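Local coordinates for protein UDP-glucose 4-epimerase (Brucella ovis, PDB 4WOK) that probably interconverts UDP-glucose and UDP-galactose by inverting the configuration at C4 of the sugar, with bound NAD as the redox cofactor, at residues Gly18-Ile23 with Pro38-Asn43; Ser25-Leu30 with Asp238-His243; Ala51-Asp56 with Asp187-Glu192. The protein carries 2 engineered substitutions. One frame throughout, in Å; residues are numbered along the deposited sequence.

Interaction 1: Gly18-Ile23 with Pro38-Asn43; sequences GGAGFI and PVVYDN. With NAD (nicotinamide-adenine-dinucleotide), chain B.
D42 reaches from the end of strand 37-42 to the glycine-rich turn G18-G21, the classic dinucleotide-binding element of a Rossmann fold: strand 13-17, this turn, helix 22-33 and strand 37-42 make one beta-alpha-beta unit, and the turn fits the GxGxxG pattern through G19, G21 and G24. The D42 carboxylate is wedged between turn and cofactor. With CG anti to the backbone N (chi1 -161°), OD2 lies over the turn and accepts the amide of A20, A20 N to D42 OD2 being 2.9 Å; that N-H comes in from above the carboxylate plane. The same oxygen takes the ribose hydroxyl O3B of NAD, and OD1 takes O2B, so the adenosine ribose diol is gripped by both carboxylate oxygens. OD1 is also bonded to the amide of L44, which helps fix the rotation of the group. A20 CB rests beside the acid, 3.3 Å from D42 OD2.

Two residues earlier on the same strand, V40 turns its two methyls onto the turn. V40 CG1 packs 3.5 Å from G19 C, and V40 CG2 lies 3.7 Å from G19 O. G18 has a positive phi, and its CA lies against the ribose, G18 CA to NAD O4B being 3.4 Å. Backbone pairing ties the two segments where G18 N donates to Y41 O at 2.8 Å. Past the turn, G21 is the N-cap residue of helix 22-33, and the first two amides of that helix hold the diphosphate: F22 N meets NAD O2A nearly straight (174°), and I23 N donates to NAD O1N at 2.9 Å.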
loop_
_atom_site.group_PDB
_atom_site.type_symbol
_atom_site.label_atom_id
_atom_site.label_comp_id
_atom_site.label_asym_id
_atom_site.label_seq_id
_atom_site.Cartn_x
_atom_site.Cartn_y
_atom_site.Cartn_z
ATOM N N GLY A 18 -0.965 -10.694 5.219
ATOM C CA GLY A 18 0.103 -9.703 5.125
ATOM C C GLY A 18 0.022 -8.701 6.273
ATOM O O GLY A 18 0.627 -7.624 6.228
ATOM N N GLY A 19 -0.717 -9.064 7.318
ATOM C CA GLY A 19 -0.966 -8.177 8.451
ATOM C C GLY A 19 0.182 -7.915 9.416
ATOM O O GLY A 19 0.032 -7.148 10.380
ATOM N N ALA A 20 1.336 -8.529 9.172
ATOM C CA ALA A 20 2.530 -8.250 9.980
ATOM C C ALA A 20 3.406 -7.167 9.339
ATOM O O ALA A 20 4.428 -6.745 9.908
ATOM C CB ALA A 20 3.341 -9.539 10.182
ATOM N N GLY A 21 3.014 -6.727 8.148
ATOM C CA GLY A 21 3.782 -5.727 7.416
ATOM C C GLY A 21 3.378 -4.302 7.770
ATOM O O GLY A 21 2.621 -4.070 8.706
ATOM N N PHE A 22 3.888 -3.348 7.007
ATOM C CA PHE A 22 3.680 -1.923 7.270
ATOM C C PHE A 22 2.189 -1.526 7.207
ATOM O O PHE A 22 1.576 -1.160 8.223
ATOM C CB PHE A 22 4.523 -1.123 6.268
ATOM C CG PHE A 22 4.323 0.376 6.324
ATOM C CD1 PHE A 22 4.271 1.051 7.540
ATOM C CD2 PHE A 22 4.237 1.112 5.148
ATOM C CE1 PHE A 22 4.093 2.440 7.580
ATOM C CE2 PHE A 22 4.069 2.485 5.179
ATOM C CZ PHE A 22 4.002 3.155 6.394
ATOM N N ILE A 23 1.583 -1.607 6.033
ATOM C CA ILE A 23 0.189 -1.174 5.911
ATOM C C ILE A 23 -0.780 -2.137 6.627
ATOM O O ILE A 23 -1.787 -1.703 7.201
ATOM C CB ILE A 23 -0.196 -1.036 4.422
ATOM C CG1 ILE A 23 0.800 -0.105 3.718
ATOM C CG2 ILE A 23 -1.584 -0.486 4.269
ATOM C CD1 ILE A 23 0.644 -0.093 2.198
ATOM N N PRO A 38 -8.931 -8.404 14.406
ATOM C CA PRO A 38 -8.050 -8.789 13.306
ATOM C C PRO A 38 -7.320 -10.089 13.607
ATOM O O PRO A 38 -6.839 -10.318 14.717
ATOM C CB PRO A 38 -7.074 -7.611 13.202
ATOM C CG PRO A 38 -7.013 -7.041 14.594
ATOM C CD PRO A 38 -8.442 -7.220 15.145
ATOM N N VAL A 39 -7.253 -10.944 12.599
ATOM C CA VAL A 39 -6.485 -12.170 12.655
ATOM C C VAL A 39 -5.440 -12.074 11.577
ATOM O O VAL A 39 -5.785 -11.987 10.399
ATOM C CB VAL A 39 -7.356 -13.416 12.426
ATOM C CG1 VAL A 39 -6.507 -14.668 12.496
ATOM C CG2 VAL A 39 -8.485 -13.468 13.470
ATOM N N VAL A 40 -4.172 -12.097 11.958
ATOM C CA VAL A 40 -3.120 -11.882 10.954
ATOM C C VAL A 40 -2.606 -13.214 10.432
ATOM O O VAL A 40 -2.321 -14.128 11.211
ATOM C CB VAL A 40 -1.949 -11.036 11.527
ATOM C CG1 VAL A 40 -0.700 -11.073 10.587
ATOM C CG2 VAL A 40 -2.384 -9.603 11.742
ATOM N N TYR A 41 -2.510 -13.319 9.103
ATOM C CA TYR A 41 -1.941 -14.482 8.428
ATOM C C TYR A 41 -0.768 -13.941 7.615
ATOM O O TYR A 41 -0.957 -13.091 6.755
ATOM C CB TYR A 41 -2.983 -15.172 7.539
ATOM C CG TYR A 41 -2.499 -16.470 6.899
ATOM C CD1 TYR A 41 -1.782 -16.459 5.712
ATOM C CD2 TYR A 41 -2.771 -17.702 7.493
ATOM C CE1 TYR A 41 -1.320 -17.663 5.125
ATOM C CE2 TYR A 41 -2.344 -18.895 6.917
ATOM C CZ TYR A 41 -1.621 -18.872 5.734
ATOM O OH TYR A 41 -1.181 -20.059 5.169
ATOM N N ASP A 42 0.444 -14.395 7.912
ATOM C CA ASP A 42 1.636 -13.718 7.367
ATOM C C ASP A 42 2.810 -14.665 7.428
ATOM O O ASP A 42 2.934 -15.420 8.399
ATOM C CB ASP A 42 1.935 -12.449 8.179
ATOM C CG ASP A 42 2.826 -11.470 7.438
ATOM O OD1 ASP A 42 3.984 -11.830 7.123
ATOM O OD2 ASP A 42 2.369 -10.339 7.171
ATOM N N ASN A 43 3.676 -14.654 6.414
ATOM C CA ASN A 43 4.778 -15.606 6.431
ATOM C C ASN A 43 6.065 -15.018 7.012
ATOM O O ASN A 43 7.100 -15.697 7.049
ATOM C CB ASN A 43 5.031 -16.183 5.019
ATOM C CG ASN A 43 5.562 -15.154 4.016
ATOM O OD1 ASN A 43 5.753 -13.976 4.323
ATOM N ND2 ASN A 43 5.810 -15.621 2.795
HETATM P PA NAD B . 5.207 -5.042 3.567
HETATM O O1A NAD B . 6.191 -5.962 2.868
HETATM O O2A NAD B . 5.510 -4.291 4.829
HETATM O O5B NAD B . 3.903 -6.088 4.022
HETATM C C5B NAD B . 3.853 -7.231 3.196
HETATM C C4B NAD B . 3.402 -8.371 4.145
HETATM O O4B NAD B . 3.026 -9.530 3.388
HETATM C C3B NAD B . 4.665 -8.698 4.950
HETATM O O3B NAD B . 4.292 -8.779 6.303
HETATM C C2B NAD B . 5.083 -10.074 4.375
HETATM O O2B NAD B . 5.688 -10.844 5.337
HETATM C C1B NAD B . 3.683 -10.669 3.978
HETATM N N9A NAD B . 3.782 -11.634 2.866
HETATM C C8A NAD B . 4.430 -11.490 1.619
HETATM N N7A NAD B . 4.284 -12.565 0.837
HETATM C C5A NAD B . 3.514 -13.445 1.610
HETATM C C6A NAD B . 3.033 -14.747 1.352
HETATM N N6A NAD B . 3.316 -15.370 0.159
HETATM N N1A NAD B . 2.288 -15.384 2.286
HETATM C C2A NAD B . 2.042 -14.725 3.465
HETATM N N3A NAD B . 2.448 -13.482 3.854
HETATM C C4A NAD B . 3.185 -12.875 2.872
HETATM O O3 NAD B . 4.691 -4.218 2.286
HETATM P PN NAD B . 3.582 -3.073 2.550
HETATM O O1N NAD B . 2.817 -3.071 3.842
HETATM O O2N NAD B . 4.154 -1.875 1.878
HETATM O O5D NAD B . 2.368 -3.263 1.335
HETATM C C5D NAD B . 1.709 -4.427 1.433
HETATM C C4D NAD B . 0.609 -4.362 0.373
HETATM O O4D NAD B . 0.419 -2.946 -0.039
HETATM C C3D NAD B . 1.079 -5.102 -0.896
HETATM O O3D NAD B . -0.074 -5.625 -1.474
HETATM C C2D NAD B . 1.633 -3.943 -1.732
HETATM O O2D NAD B . 1.591 -4.144 -3.089
HETATM C C1D NAD B . 0.513 -2.921 -1.425
HETATM N N1N NAD B . 0.999 -1.520 -1.872
HETATM C C2N NAD B . 1.971 -0.900 -1.091
HETATM C C3N NAD B . 2.428 0.385 -1.485
HETATM C C7N NAD B . 3.482 1.066 -0.652
HETATM O O7N NAD B . 3.875 2.198 -0.949
HETATM N N7N NAD B . 3.990 0.397 0.445
HETATM C C4N NAD B . 1.904 0.976 -2.636
HETATM C C5N NAD B . 0.933 0.324 -3.396
HETATM C C6N NAD B . 0.481 -0.944 -3.004
#

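Interaction 2: Ser25-Leu30 with Asp238-His243; sequences SHTAKL and DLARAH
A240 gives up more surface than any other residue here, its methyl pointing into helix 25-30 at the place where the two backbones come closest, with T27 CA 4.3 Å from A240 CA. Around that methyl lie the carbonyl of H26, OG1 of T27 and CB of L30; A240 CB is 3.7 Å from H26 O and 4.1 Å from L30 CB. A side chain this small lets the axes of the two short segments approach to 8.4 Å as they cross at -60°.

L30 flanks the alanine. Its CG is anti to the backbone N (chi1 -168°), which carries CD2 across to the backbone of the second helix, 3.5 Å from R241 CA and also against A240 O. The two helices belong to the Rossmann-type domain: 22-33 follows the NAD-binding turn, and 236-251, which crosses it, precedes the edge strand 257-260 of the seven-stranded parallel sheet.

T27 closes round the same methyl, about one helical turn before L30. Its OG1 sits 3.5 Å from A240 CA, but the hydroxyl is hydrogen-bonded back along its own helix to I23 O, and its contact with A240 is van der Waals only. T27 CG2 faces H243 CB at 4.2 Å. The imidazole of H243 is held from both nitrogens: ND1 donates to L239 O one turn back, from above the carbonyl plane, and NE2 is hydrogen-bonded to S125 OG.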
loop_
_atom_site.group_PDB
_atom_site.type_symbol
_atom_site.label_atom_id
_atom_site.label_comp_id
_atom_site.label_asym_id
_atom_site.label_seq_id
_atom_site.Cartn_x
_atom_site.Cartn_y
_atom_site.Cartn_z
ATOM N N SER A 25 -0.285 -4.029 9.340
ATOM C CA SER A 25 -0.284 -3.884 10.794
ATOM C C SER A 25 -1.049 -2.629 11.201
ATOM O O SER A 25 -1.797 -2.655 12.186
ATOM C CB SER A 25 1.145 -3.851 11.366
ATOM O OG SER A 25 1.901 -2.746 10.866
ATOM N N HIS A 26 -0.893 -1.537 10.449
ATOM C CA HIS A 26 -1.685 -0.335 10.739
ATOM C C HIS A 26 -3.185 -0.601 10.584
ATOM O O HIS A 26 -4.022 -0.047 11.319
ATOM C CB HIS A 26 -1.270 0.827 9.835
ATOM C CG HIS A 26 -0.015 1.517 10.280
ATOM N ND1 HIS A 26 1.239 1.028 9.999
ATOM C CD2 HIS A 26 0.170 2.660 10.986
ATOM C CE1 HIS A 26 2.152 1.839 10.518
ATOM N NE2 HIS A 26 1.529 2.833 11.122
ATOM N N THR A 27 -3.520 -1.439 9.611
ATOM C CA THR A 27 -4.918 -1.759 9.350
ATOM C C THR A 27 -5.481 -2.657 10.446
ATOM O O THR A 27 -6.627 -2.479 10.872
ATOM C CB THR A 27 -5.066 -2.423 7.973
ATOM O OG1 THR A 27 -4.617 -1.495 6.977
ATOM C CG2 THR A 27 -6.530 -2.826 7.702
ATOM N N ALA A 28 -4.674 -3.607 10.917
ATOM C CA ALA A 28 -5.055 -4.436 12.067
ATOM C C ALA A 28 -5.320 -3.579 13.314
ATOM O O ALA A 28 -6.319 -3.774 14.017
ATOM C CB ALA A 28 -3.971 -5.468 12.353
ATOM N N LYS A 29 -4.421 -2.637 13.599
ATOM C CA LYS A 29 -4.622 -1.709 14.719
ATOM C C LYS A 29 -5.955 -0.983 14.589
ATOM O O LYS A 29 -6.716 -0.869 15.562
ATOM C CB LYS A 29 -3.469 -0.694 14.786
ATOM C CG LYS A 29 -3.624 0.391 15.859
ATOM C CD LYS A 29 -2.350 1.243 15.952
ATOM C CE LYS A 29 -2.318 2.111 17.202
ATOM N NZ LYS A 29 -3.170 3.320 17.068
ATOM N N LEU A 30 -6.246 -0.495 13.388
ATOM C CA LEU A 30 -7.471 0.263 13.179
ATOM C C LEU A 30 -8.696 -0.627 13.318
ATOM O O LEU A 30 -9.686 -0.233 13.942
ATOM C CB LEU A 30 -7.484 0.935 11.808
ATOM C CG LEU A 30 -8.616 1.960 11.729
ATOM C CD1 LEU A 30 -8.177 3.278 12.328
ATOM C CD2 LEU A 30 -9.123 2.152 10.317
ATOM N N ASP A 238 -4.504 6.670 6.799
ATOM C CA ASP A 238 -5.567 6.888 5.822
ATOM C C ASP A 238 -5.810 5.612 5.012
ATOM O O ASP A 238 -6.948 5.279 4.696
ATOM C CB ASP A 238 -5.226 8.050 4.887
ATOM C CG ASP A 238 -5.584 9.413 5.484
ATOM O OD1 ASP A 238 -6.617 9.498 6.186
ATOM O OD2 ASP A 238 -4.831 10.391 5.250
ATOM N N LEU A 239 -4.740 4.901 4.673
ATOM C CA LEU A 239 -4.895 3.626 3.958
ATOM C C LEU A 239 -5.639 2.625 4.824
ATOM O O LEU A 239 -6.535 1.935 4.342
ATOM C CB LEU A 239 -3.532 3.059 3.527
ATOM C CG LEU A 239 -2.866 3.816 2.379
ATOM C CD1 LEU A 239 -1.439 3.339 2.190
ATOM C CD2 LEU A 239 -3.661 3.681 1.090
ATOM N N ALA A 240 -5.267 2.542 6.098
ATOM C CA ALA A 240 -5.979 1.677 7.038
ATOM C C ALA A 240 -7.470 2.020 7.047
ATOM O O ALA A 240 -8.321 1.149 6.888
ATOM C CB ALA A 240 -5.395 1.808 8.438
ATOM N N ARG A 241 -7.769 3.306 7.198
ATOM C CA ARG A 241 -9.162 3.764 7.204
ATOM C C ARG A 241 -9.935 3.287 5.966
ATOM O O ARG A 241 -11.044 2.759 6.085
ATOM C CB ARG A 241 -9.217 5.294 7.307
ATOM C CG ARG A 241 -8.644 5.858 8.613
ATOM C CD ARG A 241 -8.753 7.404 8.677
ATOM N NE ARG A 241 -10.087 7.857 8.283
ATOM C CZ ARG A 241 -10.341 8.575 7.194
ATOM N NH1 ARG A 241 -9.350 8.962 6.402
ATOM N NH2 ARG A 241 -11.589 8.924 6.906
ATOM N N ALA A 242 -9.348 3.459 4.786
ATOM C CA ALA A 242 -10.032 3.096 3.547
ATOM C C ALA A 242 -10.271 1.588 3.426
ATOM O O ALA A 242 -11.307 1.152 2.919
ATOM C CB ALA A 242 -9.248 3.581 2.362
ATOM N N HIS A 243 -9.305 0.789 3.864
ATOM C CA HIS A 243 -9.456 -0.659 3.763
ATOM C C HIS A 243 -10.566 -1.127 4.687
ATOM O O HIS A 243 -11.305 -2.061 4.358
ATOM C CB HIS A 243 -8.146 -1.372 4.090
ATOM C CG HIS A 243 -7.130 -1.307 2.991
ATOM N ND1 HIS A 243 -6.510 -0.133 2.618
ATOM C CD2 HIS A 243 -6.623 -2.274 2.186
ATOM C CE1 HIS A 243 -5.661 -0.381 1.631
ATOM N NE2 HIS A 243 -5.708 -1.673 1.351
#

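Interaction 3: Ala51-Asp56 with Asp187-Glu192; sequences AVRWGD and DGELGE. With ZN (zinc ion), chain C.
Polar contacts run from the R53 guanidinium to the backbone carbonyl of E189 and, through water, to its carboxylate. NH1 of R53 donates to E189 O at 2.7 Å, the oxygen lying close to the guanidinium plane while the donor stands above the carbonyl plane; NH2 adds a weak bond to the same oxygen. An arginine chain extended from CG to NE makes this reach possible, and R53 NE is tied to S50 O in its own loop. Two waters reinforce the grip: one joins R53 NH1 to E189 OE1, whose direct separation of 4.3 Å is too long for a salt bridge, and the other joins R53 NH2 to E189 O.

Metal binding follows close by, where E192 OE1 holds the zinc ion at 2.2 Å, together with H194, E197 and H199.

Apolar contacts centre on L190. Its CD1 covers one face of the guanidinium toward the rim, 3.8 Å from R53 NH2, and also meets A51 CB at 4.1 Å. CD2 packs at 3.8 Å against W54 CH2, and the tryptophan also touches K29 and A32 of helix 22-33. A cation held by a carbonyl, two waters and a water-separated carboxylate probably keeps a solvated polar edge beside the buried L190.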
loop_
_atom_site.group_PDB
_atom_site.type_symbol
_atom_site.label_atom_id
_atom_site.label_comp_id
_atom_site.label_asym_id
_atom_site.label_seq_id
_atom_site.Cartn_x
_atom_site.Cartn_y
_atom_site.Cartn_z
ATOM N N ALA A 51 4.880 -6.855 15.223
ATOM C CA ALA A 51 3.867 -5.883 14.797
ATOM C C ALA A 51 2.447 -6.467 14.887
ATOM O O ALA A 51 1.469 -5.796 14.560
ATOM C CB ALA A 51 4.146 -5.406 13.375
ATOM N N VAL A 52 2.341 -7.722 15.302
ATOM C CA VAL A 52 1.034 -8.359 15.403
ATOM C C VAL A 52 0.576 -8.222 16.857
ATOM O O VAL A 52 0.788 -9.115 17.681
ATOM C CB VAL A 52 1.082 -9.832 14.950
ATOM C CG1 VAL A 52 -0.310 -10.448 14.967
ATOM C CG2 VAL A 52 1.667 -9.936 13.519
ATOM N N ARG A 53 -0.034 -7.082 17.168
ATOM C CA ARG A 53 -0.297 -6.726 18.557
ATOM C C ARG A 53 -1.769 -6.648 18.896
ATOM O O ARG A 53 -2.101 -6.354 20.036
ATOM C CB ARG A 53 0.342 -5.372 18.897
ATOM C CG ARG A 53 1.789 -5.251 18.418
ATOM C CD ARG A 53 2.403 -3.893 18.804
ATOM N NE ARG A 53 3.682 -3.692 18.114
ATOM C CZ ARG A 53 4.234 -2.501 17.906
ATOM N NH1 ARG A 53 3.614 -1.405 18.336
ATOM N NH2 ARG A 53 5.400 -2.399 17.255
ATOM N N TRP A 54 -2.647 -6.885 17.927
ATOM C CA TRP A 54 -4.071 -6.584 18.154
ATOM C C TRP A 54 -5.009 -7.770 18.013
ATOM O O TRP A 54 -6.226 -7.599 18.020
ATOM C CB TRP A 54 -4.513 -5.460 17.213
ATOM C CG TRP A 54 -3.854 -4.176 17.592
ATOM C CD1 TRP A 54 -4.287 -3.276 18.515
ATOM C CD2 TRP A 54 -2.602 -3.692 17.109
ATOM N NE1 TRP A 54 -3.389 -2.243 18.621
ATOM C CE2 TRP A 54 -2.345 -2.471 17.755
ATOM C CE3 TRP A 54 -1.684 -4.159 16.165
ATOM C CZ2 TRP A 54 -1.200 -1.709 17.505
ATOM C CZ3 TRP A 54 -0.543 -3.400 15.916
ATOM C CH2 TRP A 54 -0.317 -2.194 16.580
ATOM N N GLY A 55 -4.443 -8.963 17.906
ATOM C CA GLY A 55 -5.230 -10.182 17.846
ATOM C C GLY A 55 -4.364 -11.401 17.536
ATOM O O GLY A 55 -3.144 -11.369 17.693
ATOM N N ASP A 56 -4.995 -12.481 17.093
ATOM C CA ASP A 56 -4.291 -13.739 16.871
ATOM C C ASP A 56 -3.313 -13.640 15.716
ATOM O O ASP A 56 -3.445 -12.786 14.844
ATOM C CB ASP A 56 -5.274 -14.869 16.598
ATOM C CG ASP A 56 -5.980 -15.346 17.861
ATOM O OD1 ASP A 56 -5.811 -14.703 18.909
ATOM O OD2 ASP A 56 -6.693 -16.366 17.794
ATOM N N ASP A 187 0.662 7.887 17.037
ATOM C CA ASP A 187 1.114 7.730 18.412
ATOM C C ASP A 187 2.518 7.148 18.540
ATOM O O ASP A 187 3.012 6.944 19.650
ATOM C CB ASP A 187 0.102 6.895 19.191
ATOM C CG ASP A 187 -1.130 7.705 19.567
ATOM O OD1 ASP A 187 -0.967 8.903 19.894
ATOM O OD2 ASP A 187 -2.254 7.167 19.518
ATOM N N GLY A 188 3.167 6.890 17.407
ATOM C CA GLY A 188 4.595 6.617 17.400
ATOM C C GLY A 188 5.123 5.210 17.650
ATOM O O GLY A 188 6.335 5.001 17.576
ATOM N N GLU A 189 4.252 4.237 17.920
ATOM C CA GLU A 189 4.737 2.885 18.238
ATOM C C GLU A 189 4.693 1.882 17.085
ATOM O O GLU A 189 5.000 0.706 17.279
ATOM C CB GLU A 189 3.950 2.293 19.405
ATOM C CG GLU A 189 4.072 3.065 20.713
ATOM C CD GLU A 189 3.323 2.379 21.845
ATOM O OE1 GLU A 189 3.061 1.156 21.737
ATOM O OE2 GLU A 189 2.992 3.060 22.840
ATOM N N LEU A 190 4.319 2.331 15.891
ATOM C CA LEU A 190 4.222 1.422 14.743
ATOM C C LEU A 190 4.752 2.102 13.488
ATOM O O LEU A 190 4.280 3.175 13.110
ATOM C CB LEU A 190 2.772 0.979 14.543
ATOM C CG LEU A 190 2.465 -0.259 13.713
ATOM C CD1 LEU A 190 3.048 -1.529 14.349
ATOM C CD2 LEU A 190 0.952 -0.380 13.532
ATOM N N GLY A 191 5.730 1.486 12.835
ATOM C CA GLY A 191 6.368 2.148 11.717
ATOM C C GLY A 191 6.660 1.258 10.532
ATOM O O GLY A 191 6.248 0.104 10.477
ATOM N N GLU A 192 7.401 1.812 9.577
ATOM C CA GLU A 192 7.713 1.109 8.348
ATOM C C GLU A 192 9.109 0.503 8.469
ATOM O O GLU A 192 10.094 1.240 8.482
ATOM C CB GLU A 192 7.631 2.081 7.164
ATOM C CG GLU A 192 8.069 1.505 5.825
ATOM C CD GLU A 192 7.820 2.480 4.696
ATOM O OE1 GLU A 192 7.882 2.075 3.525
ATOM O OE2 GLU A 192 7.534 3.661 4.980
HETATM ZN ZN ZN C . 9.555 0.857 2.735
HETATM O O HOH W 1 1.627 -0.933 20.407
HETATM O O HOH W 2 7.497 -0.696 16.421
#

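Helix 22-33 connects the set. Its first turn binds the NAD diphosphate in interaction 1, its middle packs on helix 236-251 in interaction 2, and interaction 3 leans on it through W54 and L190. The centres of interactions 1 and 3 are about 10 Å apart, and each is about 11 Å from the centre of interaction 2. Between 1 and 2, I23 CD1 meets L239 CD1 at 4.0 Å; between 2 and 3, S25 OG lies 3.7 Å from L190 CD2. F22 CD1 packs 3.5 Å from CB of the zinc ligand E192, bringing the metal site beside the cofactor pocket. H194, another zinc ligand, is itself hydrogen-bonded to NAD.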